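Local coordinates for protein putative immunoglobulin A1 protease (Bacteroides ovatus, PDB 3N6Z) that is probably a hydrolase, a putative immunoglobulin A1 protease, built as a parallel beta-solenoid, at residues 117-130 against 142-156. Residues are numbered along the deposited sequence; the frame is centred on the assembly and turned at random.
With SO4 (sulfate ion), chain B.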
loop_
_atom_site.group_PDB
_atom_site.type_symbol
_atom_site.label_atom_id
_atom_site.label_comp_id
_atom_site.label_asym_id
_atom_site.label_seq_id
_atom_site.Cartn_x
_atom_site.Cartn_y
_atom_site.Cartn_z
ATOM N N GLY A 117 -11.279 -5.482 -13.803
ATOM C CA GLY A 117 -11.133 -4.074 -14.195
ATOM C C GLY A 117 -9.700 -3.622 -14.165
ATOM O O GLY A 117 -8.785 -4.397 -13.912
ATOM N N ASP A 118 -9.503 -2.345 -14.460
ATOM C CA ASP A 118 -8.173 -1.769 -14.443
ATOM C C ASP A 118 -7.691 -1.573 -13.012
ATOM O O ASP A 118 -8.427 -1.059 -12.173
ATOM C CB ASP A 118 -8.155 -0.421 -15.159
ATOM C CG ASP A 118 -8.282 -0.546 -16.648
ATOM O OD1 ASP A 118 -8.075 -1.653 -17.159
ATOM O OD2 ASP A 118 -8.539 0.471 -17.307
ATOM N N TYR A 119 -6.444 -1.941 -12.761
ATOM C CA TYR A 119 -5.791 -1.798 -11.457
ATOM C C TYR A 119 -6.662 -2.260 -10.296
ATOM O O TYR A 119 -7.010 -1.480 -9.405
ATOM C CB TYR A 119 -5.285 -0.360 -11.256
ATOM C CG TYR A 119 -4.216 0.017 -12.207
ATOM C CD1 TYR A 119 -2.952 -0.569 -12.111
ATOM C CD2 TYR A 119 -4.433 0.938 -13.208
ATOM C CE1 TYR A 119 -1.939 -0.245 -13.001
ATOM C CE2 TYR A 119 -3.421 1.256 -14.127
ATOM C CZ TYR A 119 -2.178 0.680 -14.007
ATOM O OH TYR A 119 -1.183 1.004 -14.901
ATOM N N PRO A 120 -6.970 -3.567 -10.263
ATOM C CA PRO A 120 -7.757 -4.092 -9.145
ATOM C C PRO A 120 -7.120 -3.752 -7.790
ATOM O O PRO A 120 -5.958 -4.071 -7.550
ATOM C CB PRO A 120 -7.774 -5.604 -9.395
ATOM C CG PRO A 120 -7.434 -5.791 -10.810
ATOM C CD PRO A 120 -6.629 -4.613 -11.247
ATOM N N SER A 121 -7.910 -3.123 -6.933
ATOM C CA SER A 121 -7.518 -2.456 -5.725
ATOM C C SER A 121 -8.683 -1.560 -5.309
ATOM O O SER A 121 -9.672 -1.417 -6.039
ATOM C CB SER A 121 -6.275 -1.570 -5.937
ATOM O OG SER A 121 -6.533 -0.509 -6.834
ATOM N N PHE A 122 -8.563 -0.896 -4.147
ATOM C CA PHE A 122 -9.634 -0.034 -3.716
ATOM C C PHE A 122 -9.718 1.208 -4.630
ATOM O O PHE A 122 -10.762 1.453 -5.242
ATOM C CB PHE A 122 -9.493 0.332 -2.225
ATOM C CG PHE A 122 -10.741 0.934 -1.636
ATOM C CD1 PHE A 122 -11.841 0.154 -1.312
ATOM C CD2 PHE A 122 -10.804 2.279 -1.392
ATOM C CE1 PHE A 122 -13.006 0.718 -0.772
ATOM C CE2 PHE A 122 -11.947 2.837 -0.830
ATOM C CZ PHE A 122 -13.026 2.041 -0.510
ATOM N N PHE A 123 -8.624 1.963 -4.742
ATOM C CA PHE A 123 -8.608 3.248 -5.451
ATOM C C PHE A 123 -8.197 3.148 -6.919
ATOM O O PHE A 123 -8.531 4.059 -7.704
ATOM C CB PHE A 123 -7.724 4.272 -4.763
ATOM C CG PHE A 123 -8.192 4.674 -3.405
ATOM C CD1 PHE A 123 -9.353 5.402 -3.229
ATOM C CD2 PHE A 123 -7.488 4.290 -2.284
ATOM C CE1 PHE A 123 -9.797 5.744 -1.973
ATOM C CE2 PHE A 123 -7.902 4.647 -1.011
ATOM C CZ PHE A 123 -9.064 5.383 -0.858
ATOM N N GLY A 124 -7.388 2.134 -7.286
ATOM C CA GLY A 124 -6.853 2.045 -8.645
ATOM C C GLY A 124 -5.641 2.935 -8.843
ATOM O O GLY A 124 -4.496 2.441 -8.870
ATOM N N VAL A 125 -5.902 4.229 -8.912
ATOM C CA VAL A 125 -4.882 5.275 -8.925
ATOM C C VAL A 125 -5.337 6.321 -7.906
ATOM O O VAL A 125 -6.403 6.906 -8.092
ATOM C CB VAL A 125 -4.693 5.927 -10.318
ATOM C CG1 VAL A 125 -3.741 7.141 -10.221
ATOM C CG2 VAL A 125 -4.219 4.874 -11.346
ATOM N N LEU A 126 -4.547 6.516 -6.845
ATOM C CA LEU A 126 -4.896 7.469 -5.795
ATOM C C LEU A 126 -4.158 8.800 -6.009
ATOM O O LEU A 126 -2.923 8.853 -5.875
ATOM C CB LEU A 126 -4.611 6.896 -4.405
ATOM C CG LEU A 126 -4.974 7.854 -3.249
ATOM C CD1 LEU A 126 -6.439 8.362 -3.275
ATOM C CD2 LEU A 126 -4.662 7.196 -1.902
ATOM N N CYS A 127 -4.944 9.826 -6.330
ATOM C CA CYS A 127 -4.498 11.195 -6.435
ATOM C C CYS A 127 -5.228 11.934 -5.328
ATOM O O CYS A 127 -6.436 12.077 -5.380
ATOM C CB CYS A 127 -4.793 11.790 -7.798
ATOM S SG CYS A 127 -4.027 10.947 -9.174
ATOM N N GLY A 128 -4.485 12.311 -4.294
ATOM C CA GLY A 128 -5.057 12.796 -3.032
ATOM C C GLY A 128 -4.515 12.045 -1.851
ATOM O O GLY A 128 -3.314 11.766 -1.782
ATOM N N ASP A 129 -5.401 11.738 -0.910
ATOM C CA ASP A 129 -4.993 11.214 0.389
ATOM C C ASP A 129 -5.917 10.081 0.832
ATOM O O ASP A 129 -7.150 10.177 0.674
ATOM C CB ASP A 129 -5.038 12.301 1.481
ATOM C CG ASP A 129 -3.955 13.345 1.331
ATOM O OD1 ASP A 129 -4.149 14.320 0.577
ATOM O OD2 ASP A 129 -2.886 13.118 1.927
ATOM N N CYS A 130 -5.338 9.063 1.446
ATOM C CA CYS A 130 -6.085 8.068 2.183
ATOM C C CYS A 130 -5.433 7.969 3.552
ATOM O O CYS A 130 -4.206 7.749 3.648
ATOM C CB CYS A 130 -6.038 6.730 1.462
ATOM S SG CYS A 130 -6.870 5.380 2.332
ATOM N N SER A 142 -4.520 -9.649 -9.983
ATOM C CA SER A 142 -4.429 -9.323 -11.412
ATOM C C SER A 142 -3.422 -10.234 -12.067
ATOM O O SER A 142 -2.372 -10.486 -11.488
ATOM C CB SER A 142 -3.990 -7.868 -11.610
ATOM O OG SER A 142 -3.748 -7.617 -12.986
ATOM N N ALA A 143 -3.750 -10.735 -13.260
ATOM C CA ALA A 143 -2.807 -11.498 -14.105
ATOM C C ALA A 143 -2.028 -10.611 -15.047
ATOM O O ALA A 143 -1.183 -11.099 -15.778
ATOM C CB ALA A 143 -3.568 -12.550 -14.935
ATOM N N ARG A 144 -2.316 -9.322 -15.051
ATOM C CA ARG A 144 -1.795 -8.389 -16.063
ATOM C C ARG A 144 -1.114 -7.119 -15.561
ATOM O O ARG A 144 -0.309 -6.527 -16.287
ATOM C CB ARG A 144 -2.949 -7.949 -16.987
ATOM C CG ARG A 144 -3.823 -9.080 -17.491
ATOM C CD ARG A 144 -3.095 -10.056 -18.399
ATOM N NE ARG A 144 -4.030 -11.150 -18.688
ATOM C CZ ARG A 144 -3.699 -12.428 -18.890
ATOM N NH1 ARG A 144 -2.420 -12.831 -18.893
ATOM N NH2 ARG A 144 -4.672 -13.316 -19.104
ATOM N N GLN A 145 -1.456 -6.672 -14.348
ATOM C CA GLN A 145 -1.043 -5.357 -13.850
ATOM C C GLN A 145 -0.449 -5.449 -12.458
ATOM O O GLN A 145 -0.693 -6.400 -11.699
ATOM C CB GLN A 145 -2.202 -4.367 -13.838
ATOM C CG GLN A 145 -2.772 -4.096 -15.219
ATOM C CD GLN A 145 -3.933 -3.150 -15.161
ATOM O OE1 GLN A 145 -4.942 -3.450 -14.529
ATOM N NE2 GLN A 145 -3.797 -1.989 -15.785
ATOM N N GLY A 146 0.327 -4.422 -12.140
ATOM C CA GLY A 146 0.918 -4.271 -10.823
ATOM C C GLY A 146 -0.038 -3.594 -9.867
ATOM O O GLY A 146 -0.589 -2.517 -10.176
ATOM N N ILE A 147 -0.239 -4.211 -8.711
ATOM C CA ILE A 147 -1.295 -3.781 -7.794
ATOM C C ILE A 147 -0.896 -3.924 -6.325
ATOM O O ILE A 147 0.093 -4.545 -5.993
ATOM C CB ILE A 147 -2.616 -4.514 -8.051
ATOM C CG1 ILE A 147 -2.495 -6.025 -7.749
ATOM C CG2 ILE A 147 -3.185 -4.234 -9.445
ATOM C CD1 ILE A 147 -3.812 -6.774 -7.762
ATOM N N GLY A 148 -1.680 -3.266 -5.486
ATOM C CA GLY A 148 -1.704 -3.412 -4.049
ATOM C C GLY A 148 -3.128 -3.350 -3.548
ATOM O O GLY A 148 -4.040 -3.064 -4.305
ATOM N N ILE A 149 -3.341 -3.647 -2.258
ATOM C CA ILE A 149 -4.715 -3.673 -1.733
ATOM C C ILE A 149 -5.357 -2.306 -1.789
ATOM O O ILE A 149 -6.482 -2.171 -2.243
ATOM C CB ILE A 149 -4.770 -4.268 -0.292
ATOM C CG1 ILE A 149 -4.637 -5.790 -0.388
ATOM C CG2 ILE A 149 -6.067 -3.891 0.449
ATOM C CD1 ILE A 149 -4.168 -6.490 0.902
ATOM N N ILE A 150 -4.666 -1.279 -1.299
ATOM C CA ILE A 150 -5.270 0.043 -1.245
ATOM C C ILE A 150 -5.305 0.710 -2.626
ATOM O O ILE A 150 -6.326 1.293 -3.010
ATOM C CB ILE A 150 -4.584 0.946 -0.184
ATOM C CG1 ILE A 150 -4.632 0.244 1.198
ATOM C CG2 ILE A 150 -5.260 2.334 -0.137
ATOM C CD1 ILE A 150 -4.256 1.091 2.429
ATOM N N THR A 151 -4.238 0.564 -3.405
ATOM C CA THR A 151 -4.211 1.166 -4.733
ATOM C C THR A 151 -3.227 0.472 -5.637
ATOM O O THR A 151 -2.277 -0.177 -5.167
ATOM C CB THR A 151 -3.931 2.685 -4.634
ATOM O OG1 THR A 151 -4.278 3.337 -5.851
ATOM C CG2 THR A 151 -2.457 2.941 -4.264
ATOM N N GLY A 152 -3.433 0.643 -6.929
ATOM C CA GLY A 152 -2.457 0.215 -7.943
ATOM C C GLY A 152 -1.316 1.201 -7.977
ATOM O O GLY A 152 -0.215 0.842 -7.573
ATOM N N TYR A 153 -1.580 2.430 -8.412
ATOM C CA TYR A 153 -0.644 3.546 -8.310
ATOM C C TYR A 153 -1.020 4.430 -7.149
ATOM O O TYR A 153 -2.196 4.785 -6.975
ATOM C CB TYR A 153 -0.642 4.408 -9.585
ATOM C CG TYR A 153 0.324 3.953 -10.618
ATOM C CD1 TYR A 153 0.123 2.792 -11.331
ATOM C CD2 TYR A 153 1.498 4.669 -10.817
ATOM C CE1 TYR A 153 1.082 2.363 -12.278
ATOM C CE2 TYR A 153 2.428 4.279 -11.732
ATOM C CZ TYR A 153 2.244 3.142 -12.451
ATOM O OH TYR A 153 3.244 2.774 -13.338
ATOM N N LEU A 154 0.002 4.835 -6.387
ATOM C CA LEU A 154 -0.110 5.899 -5.405
ATOM C C LEU A 154 0.575 7.128 -5.999
ATOM O O LEU A 154 1.801 7.205 -6.079
ATOM C CB LEU A 154 0.519 5.530 -4.078
ATOM C CG LEU A 154 0.401 6.605 -2.983
ATOM C CD1 LEU A 154 -1.050 7.024 -2.782
ATOM C CD2 LEU A 154 1.045 6.107 -1.682
ATOM N N GLY A 155 -0.245 8.080 -6.416
ATOM C CA GLY A 155 0.201 9.189 -7.218
ATOM C C GLY A 155 0.443 8.802 -8.670
ATOM O O GLY A 155 0.526 7.627 -9.017
ATOM N N LEU A 156 0.568 9.828 -9.506
ATOM C CA LEU A 156 0.980 9.659 -10.897
ATOM C C LEU A 156 2.347 10.288 -11.081
ATOM O O LEU A 156 2.739 11.196 -10.356
ATOM C CB LEU A 156 -0.033 10.314 -11.831
ATOM C CG LEU A 156 -1.386 9.605 -11.912
ATOM C CD1 LEU A 156 -2.406 10.465 -12.647
ATOM C CD2 LEU A 156 -1.198 8.230 -12.546
HETATM S S SO4 B . -7.863 -11.334 -19.770
HETATM O O1 SO4 B . -7.914 -10.496 -20.989
HETATM O O2 SO4 B . -7.513 -12.701 -20.193
HETATM O O3 SO4 B . -6.841 -10.840 -18.818
HETATM O O4 SO4 B . -9.196 -11.315 -19.150
#
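Tyr119 lies between Gln145 and Tyr153, one on each side of its ring, where two successive coils of a parallel beta-solenoid meet, a fold in which each turn of the chain repeats the path of the one before. The Gln145 amide is stacked on the phenol ring, the two planes 24° apart, with NE2 3.5 Å above the ring plane and over its centre. Gln145 reaches there with an extended chain beyond CG (chi2 178°), which also brings OE1 to within 2.8 Å of Tyr119 N in a nearly straight hydrogen bond; one amide thus grips both backbone and ring. Tyr153 turns its edge toward the Tyr119 ring in an offset edge-to-face pair, centroids 5.7 Å apart and planes at 80°. Gly146 O sits at the ring's edge, and Tyr119 OH is hydrogen-bonded to a glycerol, probably from the crystallisation liquor. Shortened to an alanine, Tyr119 would probably leave the Gln145 amide without the ring it stacks on and take away the face that Tyr153 turns its edge to. Gly152 is hemmed in here, since a side chain on it would clash with Tyr119 CD1 and Gly124 O.

Further along, the strands pair in parallel, Val125 beside Tyr153 and Leu126 beside Leu154. Leu126 CD2 and Leu154 CD1 meet 3.7 Å apart as the side chains run side by side, with Ile168 of strand 166-169 touching both. Val125, on the face it shares with Tyr153, crosses the Leu156 side chain at about a right angle, Val125 CG1 against Leu156 CD2 at 3.6 Å. Phe123 lies alongside Ile150, whose CG2 meets the edge of its ring, while Phe122 CD2 covers one face of that ring. Tyr153 O accepts twice: from Leu126 N at 2.9 Å, and from Thr151 OG1, which approaches at 2.8 Å from above the carbonyl plane.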